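Local structure of mannose-6-phosphate isomerase (Helicobacter pylori, 2QH5) at residues Q120-E123 with N124-K128; K128-D131 with L132-G136. The protein probably makes GDP-mannose and diphosphate from alpha-D-mannose 1-phosphate and GTP, this chain being the N-terminal nucleotidyltransferase domain. All coordinates share one frame; numbering follows the deposited sequence.

Contact 1 (Q120-E123 with N124-K128); sequences QAYE and NAIKK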
loop_
_atom_site.group_PDB
_atom_site.type_symbol
_atom_site.label_atom_id
_atom_site.label_comp_id
_atom_site.label_asym_id
_atom_site.label_seq_id
_atom_site.Cartn_x
_atom_site.Cartn_y
_atom_site.Cartn_z
ATOM N N GLN A 120 7.109 -5.300 17.325
ATOM C CA GLN A 120 6.081 -5.059 18.340
ATOM C C GLN A 120 5.482 -3.663 18.187
ATOM O O GLN A 120 4.267 -3.483 18.304
ATOM C CB GLN A 120 6.631 -5.275 19.757
ATOM C CG GLN A 120 5.545 -5.449 20.823
ATOM C CD GLN A 120 4.460 -6.435 20.404
ATOM O OE1 GLN A 120 4.732 -7.612 20.164
ATOM N NE2 GLN A 120 3.223 -5.952 20.312
ATOM N N ALA A 121 6.344 -2.687 17.912
ATOM C CA ALA A 121 5.922 -1.321 17.625
ATOM C C ALA A 121 5.132 -1.245 16.314
ATOM O O ALA A 121 4.256 -0.381 16.153
ATOM C CB ALA A 121 7.128 -0.402 17.572
ATOM N N TYR A 122 5.456 -2.151 15.386
ATOM C CA TYR A 122 4.722 -2.293 14.130
ATOM C C TYR A 122 3.317 -2.809 14.384
ATOM O O TYR A 122 2.347 -2.264 13.867
ATOM C CB TYR A 122 5.444 -3.249 13.176
ATOM C CG TYR A 122 4.751 -3.383 11.836
ATOM C CD1 TYR A 122 4.935 -2.426 10.844
ATOM C CD2 TYR A 122 3.899 -4.458 11.564
ATOM C CE1 TYR A 122 4.298 -2.527 9.625
ATOM C CE2 TYR A 122 3.254 -4.567 10.342
ATOM C CZ TYR A 122 3.461 -3.596 9.376
ATOM O OH TYR A 122 2.841 -3.681 8.151
ATOM N N GLU A 123 3.227 -3.865 15.184
ATOM C CA GLU A 123 1.971 -4.551 15.464
ATOM C C GLU A 123 0.980 -3.654 16.203
ATOM O O GLU A 123 -0.234 -3.761 15.997
ATOM C CB GLU A 123 2.272 -5.795 16.293
ATOM C CG GLU A 123 1.252 -6.902 16.200
ATOM C CD GLU A 123 1.886 -8.276 16.386
ATOM O OE1 GLU A 123 3.123 -8.388 16.215
ATOM O OE2 GLU A 123 1.151 -9.241 16.690
ATOM N N ASN A 124 1.517 -2.782 17.062
ATOM C CA ASN A 124 0.731 -1.809 17.834
ATOM C C ASN A 124 0.096 -0.755 16.933
ATOM O O ASN A 124 -1.114 -0.503 17.015
ATOM C CB ASN A 124 1.606 -1.110 18.889
ATOM C CG ASN A 124 2.071 -2.048 20.001
ATOM O OD1 ASN A 124 1.357 -2.971 20.403
ATOM N ND2 ASN A 124 3.276 -1.803 20.508
ATOM N N ALA A 125 0.932 -0.150 16.082
ATOM C CA ALA A 125 0.504 0.825 15.072
ATOM C C ALA A 125 -0.566 0.270 14.130
ATOM O O ALA A 125 -1.494 0.989 13.745
ATOM C CB ALA A 125 1.702 1.331 14.280
ATOM N N ILE A 126 -0.441 -1.009 13.778
ATOM C CA ILE A 126 -1.424 -1.681 12.925
ATOM C C ILE A 126 -2.780 -1.783 13.618
ATOM O O ILE A 126 -3.793 -1.395 13.036
ATOM C CB ILE A 126 -0.934 -3.085 12.419
ATOM C CG1 ILE A 126 0.214 -2.941 11.405
ATOM C CG2 ILE A 126 -2.090 -3.902 11.824
ATOM C CD1 ILE A 126 -0.147 -2.255 10.082
ATOM N N LYS A 127 -2.799 -2.272 14.858
ATOM C CA LYS A 127 -4.061 -2.410 15.606
ATOM C C LYS A 127 -4.751 -1.072 15.875
ATOM O O LYS A 127 -5.984 -1.004 15.917
ATOM C CB LYS A 127 -3.881 -3.222 16.895
ATOM C CG LYS A 127 -3.966 -4.737 16.651
ATOM C CD LYS A 127 -4.762 -5.485 17.731
ATOM C CE LYS A 127 -3.854 -6.221 18.719
ATOM N NZ LYS A 127 -3.144 -5.319 19.679
ATOM N N LYS A 128 -3.943 -0.022 16.035
ATOM C CA LYS A 128 -4.434 1.354 16.110
ATOM C C LYS A 128 -5.086 1.761 14.788
ATOM O O LYS A 128 -6.256 2.157 14.761
ATOM C CB LYS A 128 -3.296 2.329 16.445
ATOM C CG LYS A 128 -2.854 2.355 17.904
ATOM C CD LYS A 128 -1.784 3.429 18.109
ATOM C CE LYS A 128 -1.443 3.643 19.578
ATOM N NZ LYS A 128 -0.437 2.662 20.077
#
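N124 folds back over the carbonyl of Q120 one turn earlier in the amphipathic helix 119-134, which packs against the mixed central sheet of this GT-A-type nucleotidyltransferase domain. The N124 backbone N donates to Q120 O at 3.1 Å. With chi1 at -68°, CG of N124 stands beside its own backbone N, and this brings ND2 to 2.9 Å from the same Q120 O, although the angle is too poor for a hydrogen bond. The two side-chain amides meet only loosely, Q120 NE2 lying 3.5 Å from N124 OD1 with their planes 55° apart. Polar, flexible residues suit this solvent-facing side.

E123 takes part mainly through its main chain, its O accepting from K127 N. Its carboxylate and the K127 amine carry opposite charges but do not touch, with OE2 6.5 Å from NZ; any attraction is probably modest.

Y122 and I126 lie on the buried side, with A125. The Y122 ring packs against M190 and T110, and its OH is hydrogen-bonded to N47 OD1, so the polar tip of a largely apolar side chain is satisfied in the interior. I126, also buried, packs on I108 and M190 of the sheet and on L50, as a branched aliphatic residue can. Its CG1 lies beside the backbone N (chi1 -70°) and is carried over one face of the Y122 ring in a CH-pi contact, offset toward the rim, with CG1 3.6 Å from Y122 CE2.

Contact 2 (K128-D131 with L132-G136); sequences KAID and LAQKG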
loop_
_atom_site.group_PDB
_atom_site.type_symbol
_atom_site.label_atom_id
_atom_site.label_comp_id
_atom_site.label_asym_id
_atom_site.label_seq_id
_atom_site.Cartn_x
_atom_site.Cartn_y
_atom_site.Cartn_z
ATOM N N LYS A 128 -3.943 -0.022 16.035
ATOM C CA LYS A 128 -4.434 1.354 16.110
ATOM C C LYS A 128 -5.086 1.761 14.788
ATOM O O LYS A 128 -6.256 2.157 14.761
ATOM C CB LYS A 128 -3.296 2.329 16.445
ATOM C CG LYS A 128 -2.854 2.355 17.904
ATOM C CD LYS A 128 -1.784 3.429 18.109
ATOM C CE LYS A 128 -1.443 3.643 19.578
ATOM N NZ LYS A 128 -0.437 2.662 20.077
ATOM N N ALA A 129 -4.327 1.642 13.694
ATOM C CA ALA A 129 -4.803 1.988 12.348
ATOM C C ALA A 129 -6.096 1.277 11.976
ATOM O O ALA A 129 -6.973 1.874 11.351
ATOM C CB ALA A 129 -3.748 1.689 11.336
ATOM N N ILE A 130 -6.205 0.004 12.363
ATOM C CA ILE A 130 -7.418 -0.779 12.154
ATOM C C ILE A 130 -8.623 -0.146 12.843
ATOM O O ILE A 130 -9.716 -0.079 12.267
ATOM C CB ILE A 130 -7.246 -2.230 12.663
ATOM C CG1 ILE A 130 -6.178 -2.972 11.849
ATOM C CG2 ILE A 130 -8.575 -2.988 12.624
ATOM C CD1 ILE A 130 -6.581 -3.278 10.421
ATOM N N ASP A 131 -8.421 0.321 14.074
ATOM C CA ASP A 131 -9.518 0.891 14.852
ATOM C C ASP A 131 -10.040 2.175 14.207
ATOM O O ASP A 131 -11.256 2.340 14.057
ATOM C CB ASP A 131 -9.115 1.112 16.311
ATOM C CG ASP A 131 -10.320 1.187 17.241
ATOM O OD1 ASP A 131 -11.035 0.164 17.377
ATOM O OD2 ASP A 131 -10.552 2.269 17.833
ATOM N N LEU A 132 -9.121 3.050 13.790
ATOM C CA LEU A 132 -9.466 4.266 13.030
ATOM C C LEU A 132 -10.187 3.969 11.717
ATOM O O LEU A 132 -11.099 4.699 11.328
ATOM C CB LEU A 132 -8.221 5.101 12.730
ATOM C CG LEU A 132 -7.486 5.741 13.902
ATOM C CD1 LEU A 132 -6.113 6.250 13.482
ATOM C CD2 LEU A 132 -8.326 6.853 14.504
ATOM N N ALA A 133 -9.772 2.894 11.046
ATOM C CA ALA A 133 -10.373 2.478 9.780
ATOM C C ALA A 133 -11.831 2.059 9.945
ATOM O O ALA A 133 -12.653 2.291 9.055
ATOM C CB ALA A 133 -9.557 1.356 9.149
ATOM N N GLN A 134 -12.159 1.452 11.084
ATOM C CA GLN A 134 -13.546 1.062 11.360
ATOM C C GLN A 134 -14.435 2.266 11.629
ATOM O O GLN A 134 -15.665 2.173 11.534
ATOM C CB GLN A 134 -13.624 0.100 12.541
ATOM C CG GLN A 134 -12.945 -1.217 12.309
ATOM C CD GLN A 134 -13.234 -2.203 13.415
ATOM O OE1 GLN A 134 -12.403 -2.414 14.305
ATOM N NE2 GLN A 134 -14.428 -2.800 13.382
ATOM N N LYS A 135 -13.805 3.394 11.964
ATOM C CA LYS A 135 -14.523 4.648 12.217
ATOM C C LYS A 135 -14.843 5.382 10.917
ATOM O O LYS A 135 -15.631 6.335 10.907
ATOM C CB LYS A 135 -13.739 5.550 13.177
ATOM C CG LYS A 135 -13.318 4.838 14.450
ATOM C CD LYS A 135 -13.513 5.703 15.675
ATOM C CE LYS A 135 -13.601 4.847 16.923
ATOM N NZ LYS A 135 -14.392 5.514 17.983
ATOM N N GLY A 136 -14.233 4.932 9.824
ATOM C CA GLY A 136 -14.544 5.460 8.500
ATOM C C GLY A 136 -13.446 6.332 7.930
ATOM O O GLY A 136 -13.691 7.103 7.002
#
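K135 lays its CG against the carbonyl O of D131, 3.3 Å away and one turn earlier on the exposed side of the helix, where charged residues are at home. A chi1 of -52° sets CG beside the K135 backbone N, which carries it to the D131 carbonyl. The lysine thus touches through its aliphatic part, while the charged atoms do not meet: OD2 of D131 is 5.0 Å from NZ of K135, and any attraction is probably weak.

The backbone bonds are regular at first. L132 N donates to K128 O at 3.2 Å, and A133 N to A129 O at 3.0 Å. Q134 N then divides its hydrogen between I130 O and, weakly, D131 O, while K135 N makes only a weak bond to D131 O and a shorter one to L132 O, at 3.1 Å. This is the C-terminal end of helix 119-134, finished by a Schellman motif: G136 N returns to A133 O at 3.2 Å and K135 N to L132 O, and G136 has positive phi (108°), a backbone conformation that glycine, lacking CB, adopts readily.

Apolar packing is directed mostly at the sheet. A129 and A133, small enough for a close approach, both lie on V192, and I130 covers L106 and I108. L132 leans on V139 and V260, while its CB stays 3.7 Å from A129 O.

Entering helix 119-134 from the N terminus, the chain passes through contact 1 and then contact 2, whose centres are 12 Å apart. Neither closes a loop: in each the two segments are consecutive, and the ties span a helical turn or less. The contacts neither nest nor cross but run in series, with K128 ending the first and beginning the second. Their buried sides rest on strands 106-111, 184-194 and 257-261, and contact 2 adds strand 138-144, which the chain enters shortly after G136. Contact 1 also reaches L50 and N47. Together they follow the helix along the sheet, from its early turns to its C-terminal cap.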